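Local coordinates for protein alternansucrase (Leuconostoc mesenteroides, PDB 6HVG) that is a member of glycoside hydrolase family 70, built round a TIM barrel, with an antiparallel beta domain and choline-binding-type repeats, at residues 904-909 with 937-942; 944-949 with 988-993; 956-961 with 1008-1013; 962-965 with 971-974. All coordinates share one frame; numbering follows the deposited sequence.

Overall arrangement
All four contacts lie in one beta-rich region, far out on the same side of the chain's centre. Contacts 1 to 3 use strands or loops of a curled antiparallel sheet. Contact 4 joins this sheet to a two-stranded one. Strand 940-947 serves contacts 1 and 2, whose centres are about 21 Å apart. Contacts 1 and 3 are closer, about 11 Å between centres, and are tied by the salt bridge of Arg942 with Asp958. Contact 1 closes first along the chain. Contacts 2 and 3 then interleave, and contact 4 is nested inside both. Together they tie strands and loops into a single beta domain, distinct from the parallel barrel.

Contact 1 (904-909 with 937-942)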
loop_
_atom_site.group_PDB
_atom_site.type_symbol
_atom_site.label_atom_id
_atom_site.label_comp_id
_atom_site.label_asym_id
_atom_site.label_seq_id
_atom_site.Cartn_x
_atom_site.Cartn_y
_atom_site.Cartn_z
ATOM N N ASP A 904 -42.602 -10.279 -29.218
ATOM C CA ASP A 904 -41.707 -10.758 -28.158
ATOM C C ASP A 904 -41.761 -9.888 -26.912
ATOM O O ASP A 904 -41.669 -10.394 -25.805
ATOM C CB ASP A 904 -40.256 -10.825 -28.650
ATOM C CG ASP A 904 -40.039 -11.869 -29.748
ATOM O OD1 ASP A 904 -41.006 -12.224 -30.450
ATOM O OD2 ASP A 904 -38.885 -12.322 -29.926
ATOM N N TYR A 905 -41.910 -8.583 -27.101
ATOM C CA TYR A 905 -41.921 -7.622 -25.994
ATOM C C TYR A 905 -42.960 -7.843 -24.899
ATOM O O TYR A 905 -42.703 -7.502 -23.736
ATOM C CB TYR A 905 -42.081 -6.190 -26.527
ATOM C CG TYR A 905 -43.474 -5.810 -26.996
ATOM C CD1 TYR A 905 -43.863 -6.015 -28.317
ATOM C CD2 TYR A 905 -44.383 -5.230 -26.136
ATOM C CE1 TYR A 905 -45.119 -5.658 -28.771
ATOM C CE2 TYR A 905 -45.651 -4.865 -26.579
ATOM C CZ TYR A 905 -46.017 -5.081 -27.899
ATOM O OH TYR A 905 -47.267 -4.720 -28.359
ATOM N N LYS A 906 -44.130 -8.367 -25.258
ATOM C CA LYS A 906 -45.264 -8.394 -24.329
ATOM C C LYS A 906 -44.978 -9.162 -23.035
ATOM O O LYS A 906 -45.405 -8.734 -21.956
ATOM C CB LYS A 906 -46.550 -8.914 -25.008
ATOM C CG LYS A 906 -47.566 -7.818 -25.350
ATOM C CD LYS A 906 -48.398 -7.422 -24.123
ATOM C CE LYS A 906 -49.628 -6.567 -24.421
ATOM N NZ LYS A 906 -49.327 -5.139 -24.712
ATOM N N ASN A 907 -44.249 -10.274 -23.133
ATOM C CA ASN A 907 -43.914 -11.063 -21.950
ATOM C C ASN A 907 -42.509 -10.829 -21.418
ATOM O O ASN A 907 -42.025 -11.585 -20.578
ATOM C CB ASN A 907 -44.179 -12.532 -22.246
ATOM C CG ASN A 907 -45.633 -12.782 -22.613
ATOM O OD1 ASN A 907 -45.937 -13.149 -23.750
ATOM N ND2 ASN A 907 -46.542 -12.533 -21.671
ATOM N N GLN A 908 -41.879 -9.766 -21.896
ATOM C CA GLN A 908 -40.521 -9.396 -21.496
ATOM C C GLN A 908 -40.604 -8.103 -20.647
ATOM O O GLN A 908 -41.704 -7.620 -20.361
ATOM C CB GLN A 908 -39.646 -9.193 -22.735
ATOM C CG GLN A 908 -39.337 -10.461 -23.471
ATOM C CD GLN A 908 -38.522 -10.255 -24.727
ATOM O OE1 GLN A 908 -38.171 -9.141 -25.092
ATOM N NE2 GLN A 908 -38.189 -11.358 -25.386
ATOM N N GLY A 909 -39.452 -7.569 -20.256
ATOM C CA GLY A 909 -39.379 -6.411 -19.401
ATOM C C GLY A 909 -39.341 -6.807 -17.937
ATOM O O GLY A 909 -39.708 -7.918 -17.578
ATOM N N LYS A 937 -50.155 -2.196 -20.938
ATOM C CA LYS A 937 -51.405 -1.775 -20.316
ATOM C C LYS A 937 -52.159 -2.997 -19.842
ATOM O O LYS A 937 -52.196 -4.023 -20.528
ATOM C CB LYS A 937 -52.290 -0.977 -21.283
ATOM C CG LYS A 937 -51.615 0.197 -21.961
ATOM C CD LYS A 937 -52.566 0.965 -22.865
ATOM C CE LYS A 937 -51.897 2.213 -23.425
ATOM N NZ LYS A 937 -52.589 2.755 -24.615
ATOM N N ASN A 938 -52.740 -2.880 -18.642
ATOM C CA ASN A 938 -53.668 -3.888 -18.079
ATOM C C ASN A 938 -53.090 -5.300 -17.865
ATOM O O ASN A 938 -53.802 -6.233 -17.548
ATOM C CB ASN A 938 -54.926 -3.939 -18.939
ATOM C CG ASN A 938 -55.586 -2.567 -19.060
ATOM O OD1 ASN A 938 -55.727 -2.029 -20.161
ATOM N ND2 ASN A 938 -55.933 -1.971 -17.922
ATOM N N GLN A 939 -51.777 -5.418 -17.972
ATOM C CA GLN A 939 -51.093 -6.694 -17.889
ATOM C C GLN A 939 -50.900 -7.162 -16.441
ATOM O O GLN A 939 -50.743 -6.354 -15.532
ATOM C CB GLN A 939 -49.723 -6.562 -18.552
ATOM C CG GLN A 939 -48.970 -7.865 -18.696
ATOM C CD GLN A 939 -48.037 -7.859 -19.883
ATOM O OE1 GLN A 939 -47.869 -6.842 -20.561
ATOM N NE2 GLN A 939 -47.425 -9.002 -20.143
ATOM N N LEU A 940 -50.889 -8.474 -16.245
ATOM C CA LEU A 940 -50.631 -9.056 -14.939
ATOM C C LEU A 940 -49.152 -9.266 -14.779
ATOM O O LEU A 940 -48.491 -9.824 -15.673
ATOM C CB LEU A 940 -51.352 -10.390 -14.784
ATOM C CG LEU A 940 -51.507 -10.892 -13.347
ATOM C CD1 LEU A 940 -52.460 -9.992 -12.569
ATOM C CD2 LEU A 940 -52.017 -12.321 -13.291
ATOM N N TYR A 941 -48.632 -8.808 -13.644
ATOM C CA TYR A 941 -47.226 -8.981 -13.293
ATOM C C TYR A 941 -47.109 -9.804 -11.992
ATOM O O TYR A 941 -47.994 -9.767 -11.152
ATOM C CB TYR A 941 -46.546 -7.616 -13.139
ATOM C CG TYR A 941 -46.110 -6.993 -14.442
ATOM C CD1 TYR A 941 -47.024 -6.404 -15.298
ATOM C CD2 TYR A 941 -44.778 -6.990 -14.820
ATOM C CE1 TYR A 941 -46.622 -5.851 -16.496
ATOM C CE2 TYR A 941 -44.370 -6.431 -16.015
ATOM C CZ TYR A 941 -45.303 -5.867 -16.849
ATOM O OH TYR A 941 -44.875 -5.329 -18.038
ATOM N N ARG A 942 -46.023 -10.566 -11.865
ATOM C CA ARG A 942 -45.743 -11.339 -10.655
ATOM C C ARG A 942 -44.339 -11.094 -10.135
ATOM O O ARG A 942 -43.423 -10.832 -10.903
ATOM C CB ARG A 942 -45.927 -12.839 -10.901
ATOM C CG ARG A 942 -44.969 -13.502 -11.894
ATOM C CD ARG A 942 -43.717 -14.049 -11.241
ATOM N NE ARG A 942 -42.932 -14.885 -12.154
ATOM C CZ ARG A 942 -41.789 -15.483 -11.821
ATOM N NH1 ARG A 942 -41.249 -15.305 -10.613
ATOM N NH2 ARG A 942 -41.161 -16.269 -12.685
#
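Gln939 reaches from the loop just before strand 940-947 to Lys906, in the loop that precedes strand 910-915 of the antiparallel beta domain. This is a loop-to-loop contact at the foot of strand 940-947, made largely by one glutamine side chain. Its CG stands anti to the backbone N (chi1 -173°), and the chain runs on extended beyond CG. The amide is thereby carried out to the backbone of the loop. NE2 gives a hydrogen bond to Lys906 O at 2.7 Å. The acceptor lies close to the glutamine amide plane, but the donor stands above the plane of the lysine carbonyl, 36° out of it.

The other end of the amide is held as well. Gln939 OE1 bonds to ND1 of His936, three residues earlier, so both ends of the amide have partners and its rotation is restrained. The aliphatic part of Lys906 passes at a slant to Gln939, with Lys906 CD 3.6 Å from Gln939 OE1. Lys906 bends beyond this point, and its NZ is hydrogen-bonded to Ala935 O.

Asn907 comes in from another direction. Its side chain crosses that of Gln939 at about a right angle, and the two amide planes are nearly perpendicular, 89° apart. They meet through their nitrogens, without a hydrogen bond between them: Asn907 ND2 lies 3.9 Å from Gln939 NE2.

Contact 2 (944-949 with 988-993); sequences LVLSND and INYEMK
Lys993 and Asp949 form a salt bridge, with Lys993 NZ hydrogen-bonded to Asp949 OD1 at 3.1 Å. The ammonium meets that oxygen on its syn side, tilted out of the carboxylate plane. Asp949 OD1 has a second partner in Ser995 OG. The second strong link comes from Tyr990. Its OH donates to Ser947 O at 2.5 Å, in the carbonyl plane and on a lone pair. The tyrosine reaches this carbonyl because its CG lies anti to the backbone N (chi1 -172°).

Leu946 packs beside this bond, over one face of the Tyr990 ring. Its CD1 sits 3.9 Å from the ring centroid, 7° off the normal, in a CH-pi contact. The other methyl, Leu946 CD2, lies 3.8 Å from Tyr990 CE2. The neighbouring Tyr1003 touches both Leu946 and Ser947.

The end-to-end directions of 946-949 and 990-993, taken between CA atoms, are 64° apart. Just before, Leu944 and Val945 both face Val1006 in a classic beta bulge. The contact thus joins two strands of the curled antiparallel sheet, 940-947 and 987-991, through a tyrosine near a strand end and a lysine-aspartate salt bridge just beyond the strands.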
loop_
_atom_site.group_PDB
_atom_site.type_symbol
_atom_site.label_atom_id
_atom_site.label_comp_id
_atom_site.label_asym_id
_atom_site.label_seq_id
_atom_site.Cartn_x
_atom_site.Cartn_y
_atom_site.Cartn_z
ATOM N N LEU A 944 -40.664 -11.617 -8.764
ATOM C CA LEU A 944 -39.530 -12.517 -8.862
ATOM C C LEU A 944 -38.803 -12.613 -7.509
ATOM O O LEU A 944 -38.337 -13.684 -7.105
ATOM C CB LEU A 944 -38.563 -11.986 -9.923
ATOM C CG LEU A 944 -37.366 -12.867 -10.280
ATOM C CD1 LEU A 944 -37.797 -14.016 -11.192
ATOM C CD2 LEU A 944 -36.298 -12.031 -10.956
ATOM N N VAL A 945 -38.759 -11.489 -6.807
ATOM C CA VAL A 945 -37.956 -11.319 -5.615
ATOM C C VAL A 945 -38.614 -10.240 -4.746
ATOM O O VAL A 945 -38.889 -9.138 -5.236
ATOM C CB VAL A 945 -36.521 -10.915 -6.040
ATOM C CG1 VAL A 945 -35.849 -9.967 -5.052
ATOM C CG2 VAL A 945 -35.667 -12.161 -6.264
ATOM N N LEU A 946 -38.886 -10.566 -3.472
ATOM C CA LEU A 946 -39.430 -9.599 -2.485
ATOM C C LEU A 946 -38.765 -9.730 -1.123
ATOM O O LEU A 946 -38.674 -10.834 -0.581
ATOM C CB LEU A 946 -40.918 -9.805 -2.282
ATOM C CG LEU A 946 -41.854 -9.287 -3.359
ATOM C CD1 LEU A 946 -43.268 -9.636 -2.947
ATOM C CD2 LEU A 946 -41.733 -7.784 -3.580
ATOM N N SER A 947 -38.309 -8.607 -0.576
ATOM C CA SER A 947 -37.635 -8.600 0.721
ATOM C C SER A 947 -38.625 -8.617 1.899
ATOM O O SER A 947 -39.762 -8.207 1.762
ATOM C CB SER A 947 -36.709 -7.378 0.838
ATOM O OG SER A 947 -37.432 -6.170 0.793
ATOM N N ASN A 948 -38.159 -9.099 3.047
ATOM C CA ASN A 948 -38.945 -9.124 4.267
ATOM C C ASN A 948 -37.991 -9.158 5.463
ATOM O O ASN A 948 -36.778 -9.077 5.285
ATOM C CB ASN A 948 -39.901 -10.320 4.266
ATOM C CG ASN A 948 -39.174 -11.663 4.168
ATOM O OD1 ASN A 948 -38.335 -12.004 5.022
ATOM N ND2 ASN A 948 -39.500 -12.441 3.131
ATOM N N ASP A 949 -38.529 -9.288 6.670
ATOM C CA ASP A 949 -37.734 -9.086 7.883
ATOM C C ASP A 949 -36.749 -10.208 8.248
ATOM O O ASP A 949 -35.862 -10.006 9.098
ATOM C CB ASP A 949 -38.678 -8.767 9.053
ATOM C CG ASP A 949 -39.403 -7.428 8.862
ATOM O OD1 ASP A 949 -38.725 -6.427 8.501
ATOM O OD2 ASP A 949 -40.641 -7.371 9.061
ATOM N N ILE A 988 -52.258 -12.897 -0.569
ATOM C CA ILE A 988 -51.003 -12.636 0.158
ATOM C C ILE A 988 -50.939 -11.192 0.696
ATOM O O ILE A 988 -51.308 -10.240 -0.021
ATOM C CB ILE A 988 -49.786 -12.845 -0.785
ATOM C CG1 ILE A 988 -49.783 -14.256 -1.397
ATOM C CG2 ILE A 988 -48.477 -12.540 -0.062
ATOM C CD1 ILE A 988 -49.327 -15.339 -0.454
ATOM N N ASN A 989 -50.422 -11.023 1.918
ATOM C CA ASN A 989 -50.259 -9.698 2.512
ATOM C C ASN A 989 -48.806 -9.284 2.567
ATOM O O ASN A 989 -47.974 -10.040 3.056
ATOM C CB ASN A 989 -50.755 -9.662 3.948
ATOM C CG ASN A 989 -52.258 -9.802 4.077
ATOM O OD1 ASN A 989 -53.057 -9.352 3.234
ATOM N ND2 ASN A 989 -52.657 -10.404 5.174
ATOM N N TYR A 990 -48.503 -8.054 2.149
ATOM C CA TYR A 990 -47.105 -7.589 2.038
ATOM C C TYR A 990 -46.975 -6.079 2.260
ATOM O O TYR A 990 -47.633 -5.279 1.593
ATOM C CB TYR A 990 -46.537 -7.954 0.663
ATOM C CG TYR A 990 -45.055 -7.694 0.494
ATOM C CD1 TYR A 990 -44.113 -8.548 1.043
ATOM C CD2 TYR A 990 -44.601 -6.596 -0.249
ATOM C CE1 TYR A 990 -42.761 -8.309 0.861
ATOM C CE2 TYR A 990 -43.244 -6.354 -0.431
ATOM C CZ TYR A 990 -42.330 -7.209 0.122
ATOM O OH TYR A 990 -41.002 -6.969 -0.071
ATOM N N GLU A 991 -46.096 -5.698 3.177
ATOM C CA GLU A 991 -45.866 -4.290 3.483
ATOM C C GLU A 991 -44.620 -3.758 2.752
ATOM O O GLU A 991 -43.584 -4.418 2.746
ATOM C CB GLU A 991 -45.708 -4.116 5.006
ATOM C CG GLU A 991 -46.006 -2.705 5.521
ATOM C CD GLU A 991 -45.540 -2.454 6.954
ATOM O OE1 GLU A 991 -45.449 -3.423 7.737
ATOM O OE2 GLU A 991 -45.280 -1.273 7.299
ATOM N N MET A 992 -44.728 -2.572 2.141
ATOM C CA MET A 992 -43.553 -1.818 1.659
ATOM C C MET A 992 -42.787 -1.275 2.868
ATOM O O MET A 992 -43.025 -0.164 3.357
ATOM C CB MET A 992 -43.942 -0.657 0.736
ATOM C CG MET A 992 -44.470 -1.056 -0.633
ATOM S SD MET A 992 -43.213 -1.612 -1.820
ATOM C CE MET A 992 -42.417 -0.039 -2.206
ATOM N N LYS A 993 -41.858 -2.099 3.326
ATOM C CA LYS A 993 -41.209 -1.969 4.613
ATOM C C LYS A 993 -39.721 -2.198 4.385
ATOM O O LYS A 993 -39.323 -3.214 3.804
ATOM C CB LYS A 993 -41.772 -3.057 5.559
ATOM C CG LYS A 993 -41.396 -2.957 7.027
ATOM C CD LYS A 993 -41.746 -4.239 7.782
ATOM C CE LYS A 993 -41.562 -4.080 9.297
ATOM N NZ LYS A 993 -40.137 -3.956 9.726
#

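Contact 3 (956-961 with 1008-1013); sequences DSDDKA and VPVGAS
Asp958 buries the most surface in this contact, and its carboxylate covers the backbone around Val1010 and Gly1011. Its OD2 accepts a hydrogen bond from Gly1011 N at 2.8 Å. The bond is nearly straight, with an N-H...O angle of 167°, but the N-H arrives from above the carboxylate plane, 37° out of it. The other oxygen, Asp958 OD1, forms a salt bridge with Arg942 NE. The two oxygens thus serve different partners, which should fix the turn of the carboxylate and favour its charged form.

The CA and CB of Val1010 lie against the carboxylate. Val1010 CA lies 3.5 Å from Asp958 OD2, and Val1010 CB lies 3.9 Å from the same oxygen. At Gly1011 the backbone takes a conformation (phi 92°) that suits glycine.

The loop of Asp958 also has internal ties. Lys960 NZ makes a salt bridge to Asp956 OD2 at 3.0 Å, and Ser957 OG bonds to Asp959 OD1.

This loop links strands 952-954 and 962-965. Its partner spans the end of strand 1003-1009, which pairs with strand 940-947 through Val1008 and Arg942, and the loop after it. Tyr857 of helix 844-857 packs on Val1008, Pro1009 and Ala1012.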
loop_
_atom_site.group_PDB
_atom_site.type_symbol
_atom_site.label_atom_id
_atom_site.label_comp_id
_atom_site.label_asym_id
_atom_site.label_seq_id
_atom_site.Cartn_x
_atom_site.Cartn_y
_atom_site.Cartn_z
ATOM N N ASP A 956 -39.648 -18.866 -8.260
ATOM C CA ASP A 956 -39.012 -19.514 -9.426
ATOM C C ASP A 956 -39.901 -19.538 -10.661
ATOM O O ASP A 956 -39.390 -19.625 -11.782
ATOM C CB ASP A 956 -38.570 -20.943 -9.079
ATOM C CG ASP A 956 -37.776 -21.009 -7.775
ATOM O OD1 ASP A 956 -36.992 -20.070 -7.510
ATOM O OD2 ASP A 956 -37.956 -21.973 -7.000
ATOM N N SER A 957 -41.216 -19.456 -10.457
ATOM C CA SER A 957 -42.175 -19.458 -11.563
ATOM C C SER A 957 -43.467 -18.691 -11.216
ATOM O O SER A 957 -43.673 -18.314 -10.065
ATOM C CB SER A 957 -42.508 -20.898 -11.903
ATOM O OG SER A 957 -42.941 -21.592 -10.743
ATOM N N ASP A 958 -44.344 -18.487 -12.198
ATOM C CA ASP A 958 -45.520 -17.634 -12.027
ATOM C C ASP A 958 -46.500 -18.148 -10.966
ATOM O O ASP A 958 -47.112 -17.354 -10.241
ATOM C CB ASP A 958 -46.266 -17.488 -13.353
ATOM C CG ASP A 958 -45.493 -16.721 -14.397
ATOM O OD1 ASP A 958 -44.578 -15.960 -14.023
ATOM O OD2 ASP A 958 -45.817 -16.856 -15.604
ATOM N N ASP A 959 -46.686 -19.465 -10.900
ATOM C CA ASP A 959 -47.700 -20.066 -9.998
ATOM C C ASP A 959 -47.405 -19.836 -8.518
ATOM O O ASP A 959 -48.316 -19.651 -7.724
ATOM C CB ASP A 959 -47.869 -21.568 -10.272
ATOM C CG ASP A 959 -46.584 -22.234 -10.653
ATOM O OD1 ASP A 959 -46.043 -21.833 -11.695
ATOM O OD2 ASP A 959 -46.135 -23.168 -9.959
ATOM N N LYS A 960 -46.123 -19.834 -8.163
ATOM C CA LYS A 960 -45.727 -19.733 -6.755
ATOM C C LYS A 960 -45.697 -18.297 -6.220
ATOM O O LYS A 960 -45.515 -18.079 -5.021
ATOM C CB LYS A 960 -44.379 -20.433 -6.535
ATOM C CG LYS A 960 -44.439 -21.918 -6.867
ATOM C CD LYS A 960 -43.171 -22.676 -6.538
ATOM C CE LYS A 960 -42.046 -22.342 -7.515
ATOM N NZ LYS A 960 -40.776 -23.079 -7.271
ATOM N N ALA A 961 -45.867 -17.315 -7.102
ATOM C CA ALA A 961 -45.676 -15.904 -6.739
ATOM C C ALA A 961 -46.967 -15.094 -6.710
ATOM O O ALA A 961 -47.911 -15.394 -7.442
ATOM C CB ALA A 961 -44.700 -15.246 -7.698
ATOM N N VAL A 1008 -41.960 -9.218 -12.677
ATOM C CA VAL A 1008 -41.869 -9.640 -14.055
ATOM C C VAL A 1008 -43.270 -9.946 -14.579
ATOM O O VAL A 1008 -44.161 -10.281 -13.803
ATOM C CB VAL A 1008 -40.936 -10.878 -14.207
ATOM C CG1 VAL A 1008 -39.520 -10.561 -13.734
ATOM C CG2 VAL A 1008 -41.486 -12.096 -13.458
ATOM N N PRO A 1009 -43.463 -9.857 -15.903
ATOM C CA PRO A 1009 -44.755 -10.211 -16.443
ATOM C C PRO A 1009 -45.037 -11.701 -16.363
ATOM O O PRO A 1009 -44.147 -12.500 -16.677
ATOM C CB PRO A 1009 -44.678 -9.772 -17.922
ATOM C CG PRO A 1009 -43.327 -9.250 -18.163
ATOM C CD PRO A 1009 -42.509 -9.415 -16.933
ATOM N N VAL A 1010 -46.270 -12.061 -15.976
ATOM C CA VAL A 1010 -46.699 -13.445 -16.002
ATOM C C VAL A 1010 -46.891 -13.869 -17.430
ATOM O O VAL A 1010 -47.134 -13.036 -18.288
ATOM C CB VAL A 1010 -48.020 -13.708 -15.237
ATOM C CG1 VAL A 1010 -47.979 -13.081 -13.858
ATOM C CG2 VAL A 1010 -49.220 -13.221 -16.014
ATOM N N GLY A 1011 -46.811 -15.178 -17.654
ATOM C CA GLY A 1011 -47.020 -15.773 -18.970
ATOM C C GLY A 1011 -45.756 -15.942 -19.785
ATOM O O GLY A 1011 -45.822 -16.162 -20.992
ATOM N N ALA A 1012 -44.601 -15.825 -19.134
ATOM C CA ALA A 1012 -43.328 -16.005 -19.817
ATOM C C ALA A 1012 -43.090 -17.475 -20.153
ATOM O O ALA A 1012 -43.107 -18.329 -19.273
ATOM C CB ALA A 1012 -42.191 -15.473 -18.952
ATOM N N SER A 1013 -42.861 -17.752 -21.430
ATOM C CA SER A 1013 -42.535 -19.101 -21.898
ATOM C C SER A 1013 -41.319 -19.691 -21.165
ATOM O O SER A 1013 -40.494 -18.950 -20.660
ATOM C CB SER A 1013 -42.253 -19.056 -23.399
ATOM O OG SER A 1013 -41.596 -20.223 -23.827
#

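Contact 4 (962-965 with 971-974); sequences PTLR and DLIF
Arg965, whose backbone C lies 3.8 Å from Leu972 CD2, bonds through NH1 of its guanidinium to Asn938 O. The backbone of Leu964, one residue earlier, pairs with Tyr941 of strand 940-947. That pairing belongs to the curled antiparallel sheet, and the Arg965 bond ties it to the loop before strand 940-947. Between the segments themselves the contact is apolar.

Leu964 is the central side chain. It points toward segment 971-974, with CG anti to the backbone N (chi1 178°). This torsion swings the branch toward the ring of Phe974, and chi2 sets CD2 over it. CD2 lies 4.1 Å from the ring centroid, 24° off the normal. The methyl therefore sits over the face but is shifted toward the rim, in a CH-pi contact. The nearest ring atom, Phe974 CE2, is 3.8 Å from Leu964 CD2.

Leu972 runs past Leu964 in the opposite direction. Its CD2 comes to 4.0 Å from Leu964 CG and rests against the backbone of Leu964 and Arg965. Around this group, Phe980 packs on Leu964 and Phe974, and Trp1007 meets the Phe974 ring edge-to-face.

The two strands run at 117° to each other, their axes 7.5 Å apart at closest approach. Strand 971-975 pairs with strand 927-931, whereas 962-965 pairs with 940-947 and 977-982. Apolar side chains packed between two antiparallel sheets are consistent with a beta-sandwich-like domain beside the barrel.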
loop_
_atom_site.group_PDB
_atom_site.type_symbol
_atom_site.label_atom_id
_atom_site.label_comp_id
_atom_site.label_asym_id
_atom_site.label_seq_id
_atom_site.Cartn_x
_atom_site.Cartn_y
_atom_site.Cartn_z
ATOM N N PRO A 962 -46.991 -14.027 -5.894
ATOM C CA PRO A 962 -48.086 -13.080 -5.888
ATOM C C PRO A 962 -48.117 -12.293 -7.160
ATOM O O PRO A 962 -47.080 -11.894 -7.657
ATOM C CB PRO A 962 -47.763 -12.123 -4.744
ATOM C CG PRO A 962 -46.405 -12.439 -4.289
ATOM C CD PRO A 962 -45.991 -13.745 -4.858
ATOM N N THR A 963 -49.310 -12.074 -7.693
ATOM C CA THR A 963 -49.492 -11.306 -8.908
ATOM C C THR A 963 -49.994 -9.945 -8.543
ATOM O O THR A 963 -50.537 -9.735 -7.487
ATOM C CB THR A 963 -50.523 -11.949 -9.857
ATOM O OG1 THR A 963 -51.780 -12.014 -9.196
ATOM C CG2 THR A 963 -50.085 -13.371 -10.256
ATOM N N LEU A 964 -49.805 -9.018 -9.453
ATOM C CA LEU A 964 -50.348 -7.698 -9.337
ATOM C C LEU A 964 -50.550 -7.239 -10.769
ATOM O O LEU A 964 -49.719 -7.529 -11.650
ATOM C CB LEU A 964 -49.373 -6.795 -8.594
ATOM C CG LEU A 964 -49.834 -5.331 -8.442
ATOM C CD1 LEU A 964 -51.292 -5.183 -8.031
ATOM C CD2 LEU A 964 -48.937 -4.614 -7.440
ATOM N N ARG A 965 -51.663 -6.556 -11.029
ATOM C CA ARG A 965 -52.005 -6.152 -12.388
ATOM C C ARG A 965 -51.790 -4.656 -12.587
ATOM O O ARG A 965 -52.135 -3.858 -11.722
ATOM C CB ARG A 965 -53.447 -6.509 -12.718
ATOM C CG ARG A 965 -53.764 -6.362 -14.196
ATOM C CD ARG A 965 -55.208 -6.776 -14.498
ATOM N NE ARG A 965 -55.318 -8.233 -14.516
ATOM C CZ ARG A 965 -54.955 -9.021 -15.541
ATOM N NH1 ARG A 965 -54.494 -8.509 -16.682
ATOM N NH2 ARG A 965 -55.066 -10.347 -15.429
ATOM N N ASP A 971 -49.048 1.321 -15.170
ATOM C CA ASP A 971 -48.333 1.480 -13.907
ATOM C C ASP A 971 -48.761 0.425 -12.884
ATOM O O ASP A 971 -49.950 0.140 -12.720
ATOM C CB ASP A 971 -48.546 2.898 -13.339
ATOM C CG ASP A 971 -48.316 3.981 -14.365
ATOM O OD1 ASP A 971 -47.603 3.711 -15.358
ATOM O OD2 ASP A 971 -48.840 5.098 -14.202
ATOM N N LEU A 972 -47.768 -0.129 -12.191
ATOM C CA LEU A 972 -48.013 -0.989 -11.042
ATOM C C LEU A 972 -48.008 -0.096 -9.821
ATOM O O LEU A 972 -46.964 0.480 -9.506
ATOM C CB LEU A 972 -46.899 -2.002 -10.862
ATOM C CG LEU A 972 -46.824 -3.190 -11.809
ATOM C CD1 LEU A 972 -45.646 -4.048 -11.390
ATOM C CD2 LEU A 972 -48.114 -3.990 -11.777
ATOM N N ILE A 973 -49.145 0.025 -9.126
ATOM C CA ILE A 973 -49.214 0.925 -7.966
ATOM C C ILE A 973 -48.996 0.139 -6.665
ATOM O O ILE A 973 -49.557 -0.935 -6.475
ATOM C CB ILE A 973 -50.543 1.705 -7.886
ATOM C CG1 ILE A 973 -51.018 2.170 -9.276
ATOM C CG2 ILE A 973 -50.388 2.886 -6.929
ATOM C CD1 ILE A 973 -50.278 3.357 -9.833
ATOM N N PHE A 974 -48.180 0.689 -5.772
ATOM C CA PHE A 974 -47.879 0.049 -4.498
ATOM C C PHE A 974 -48.185 1.001 -3.349
ATOM O O PHE A 974 -47.979 2.209 -3.463
ATOM C CB PHE A 974 -46.405 -0.348 -4.415
ATOM C CG PHE A 974 -46.001 -1.436 -5.370
ATOM C CD1 PHE A 974 -45.665 -1.135 -6.676
ATOM C CD2 PHE A 974 -45.949 -2.765 -4.951
ATOM C CE1 PHE A 974 -45.277 -2.138 -7.552
ATOM C CE2 PHE A 974 -45.560 -3.778 -5.821
ATOM C CZ PHE A 974 -45.225 -3.466 -7.122
#